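Local coordinates for sortase-like protein (PDB 3RE9) that probably acts as a class C sortase, a transpeptidase that joins pilin subunits into pili on the streptococcal surface, at residues 122-127 against 172-177. Sequence-based numbering, arbitrary orientation.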
# COMPACT_ATOMS: atom_id res chain seq x y z
N THR A 122 7.24 -9.09 8.33
CA THR A 122 6.77 -7.80 8.76
C THR A 122 7.71 -6.75 8.18
O THR A 122 8.94 -6.87 8.27
CB THR A 122 6.75 -7.72 10.28
OG1 THR A 122 5.84 -8.69 10.77
CG2 THR A 122 6.31 -6.35 10.76
N LEU A 123 7.09 -5.73 7.58
CA LEU A 123 7.78 -4.53 7.13
C LEU A 123 7.37 -3.35 7.99
O LEU A 123 6.20 -3.17 8.29
CB LEU A 123 7.44 -4.23 5.67
CG LEU A 123 7.51 -5.34 4.63
CD1 LEU A 123 6.61 -4.94 3.50
CD2 LEU A 123 8.95 -5.53 4.19
N ALA A 124 8.35 -2.53 8.36
CA ALA A 124 8.14 -1.40 9.24
C ALA A 124 8.36 -0.10 8.48
O ALA A 124 9.35 0.03 7.78
CB ALA A 124 9.08 -1.49 10.43
N TYR A 125 7.43 0.84 8.59
CA TYR A 125 7.56 2.16 7.96
C TYR A 125 7.35 3.22 9.02
O TYR A 125 6.53 3.04 9.93
CB TYR A 125 6.56 2.36 6.79
CG TYR A 125 6.86 1.45 5.62
CD1 TYR A 125 6.44 0.12 5.63
CD2 TYR A 125 7.59 1.90 4.53
CE1 TYR A 125 6.72 -0.73 4.59
CE2 TYR A 125 7.89 1.05 3.48
CZ TYR A 125 7.45 -0.28 3.52
OH TYR A 125 7.74 -1.16 2.48
N GLU A 126 8.13 4.30 8.92
CA GLU A 126 8.01 5.44 9.82
C GLU A 126 7.39 6.62 9.08
O GLU A 126 7.94 7.11 8.08
CB GLU A 126 9.40 5.82 10.34
CG GLU A 126 9.42 6.89 11.45
CD GLU A 126 10.83 7.17 11.95
OE1 GLU A 126 11.45 6.25 12.55
OE2 GLU A 126 11.33 8.30 11.73
N VAL A 127 6.25 7.09 9.58
CA VAL A 127 5.57 8.26 9.00
C VAL A 127 6.47 9.50 8.90
O VAL A 127 6.91 10.04 9.93
CB VAL A 127 4.24 8.60 9.74
CG1 VAL A 127 3.58 9.85 9.14
CG2 VAL A 127 3.30 7.40 9.72
N ILE A 172 11.87 1.40 7.48
CA ILE A 172 12.86 1.38 8.56
C ILE A 172 13.18 -0.09 8.90
O ILE A 172 12.38 -0.99 8.58
CB ILE A 172 12.46 2.25 9.80
CG1 ILE A 172 11.10 1.83 10.37
CG2 ILE A 172 12.39 3.72 9.42
CD1 ILE A 172 10.94 2.05 11.89
N PRO A 173 14.37 -0.36 9.49
CA PRO A 173 14.66 -1.72 9.91
C PRO A 173 13.65 -2.27 10.92
O PRO A 173 13.14 -1.53 11.79
CB PRO A 173 16.04 -1.58 10.55
CG PRO A 173 16.64 -0.43 9.87
CD PRO A 173 15.52 0.52 9.75
N TYR A 174 13.36 -3.55 10.78
CA TYR A 174 12.48 -4.25 11.70
C TYR A 174 13.27 -5.28 12.50
O TYR A 174 13.75 -6.29 11.97
CB TYR A 174 11.33 -4.90 10.95
CG TYR A 174 10.46 -5.73 11.84
CD1 TYR A 174 9.53 -5.13 12.68
CD2 TYR A 174 10.56 -7.11 11.84
CE1 TYR A 174 8.73 -5.90 13.50
CE2 TYR A 174 9.76 -7.88 12.65
CZ TYR A 174 8.85 -7.27 13.48
OH TYR A 174 8.06 -8.05 14.28
N VAL A 175 13.43 -5.00 13.79
CA VAL A 175 14.12 -5.91 14.67
C VAL A 175 13.02 -6.64 15.41
O VAL A 175 12.25 -6.02 16.14
CB VAL A 175 15.11 -5.17 15.65
CG1 VAL A 175 15.98 -6.17 16.40
CG2 VAL A 175 16.01 -4.19 14.90
N ALA A 176 12.91 -7.94 15.19
CA ALA A 176 11.90 -8.71 15.91
C ALA A 176 12.26 -8.79 17.39
O ALA A 176 11.36 -8.84 18.24
CB ALA A 176 11.71 -10.10 15.29
N GLU A 177 13.56 -8.77 17.71
CA GLU A 177 14.04 -8.75 19.11
C GLU A 177 13.40 -7.63 19.91
O GLU A 177 13.52 -7.61 21.13
CB GLU A 177 15.58 -8.67 19.22
CG GLU A 177 16.31 -10.02 19.44
CD GLU A 177 17.40 -9.98 20.55
OE1 GLU A 177 18.44 -9.29 20.38
OE2 GLU A 177 17.23 -10.67 21.60
O HOH W 1 11.04 -3.30 7.83
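Backbone polar contacts join Ala124 and Ile172 at two points. Ile172 N donates to Ala124 O at 2.9 Å in a nearly straight bond (178° at the hydrogen), with the donor tilted 32° from the carbonyl plane. On the other side of the same residue pair Ala124 N and Ile172 O stand 4.3 Å apart, and a water bridges them: it accepts from Ala124 N and donates to Ile172 O, 2.8 Å from each atom. This is how antiparallel pairing gives out between two neighbouring strands of the sortase beta-barrel, where strand 163-172 passes into the C-terminal tail beside strand 122-133. Apolar contacts make up the rest. Past the water, Thr122 CG2 lies over one face of the Tyr174 ring, 3.9 Å from its centroid and 18° off the normal, a CH-pi contact. With CG2 anti to the backbone N, the threonine presents its methyl to the ring while OG1 hydrogen-bonds His117 ND1. The ring of His179 meets Tyr174 at a steep angle. Ala124 CB packs between Ile172 CG1 (3.9 Å) and Tyr174 CB (4.1 Å). At the other end, the side chains of Glu126 and Ile172 cross at about a right angle, Glu126 CB resting 3.8 Å from Ile172 CG2.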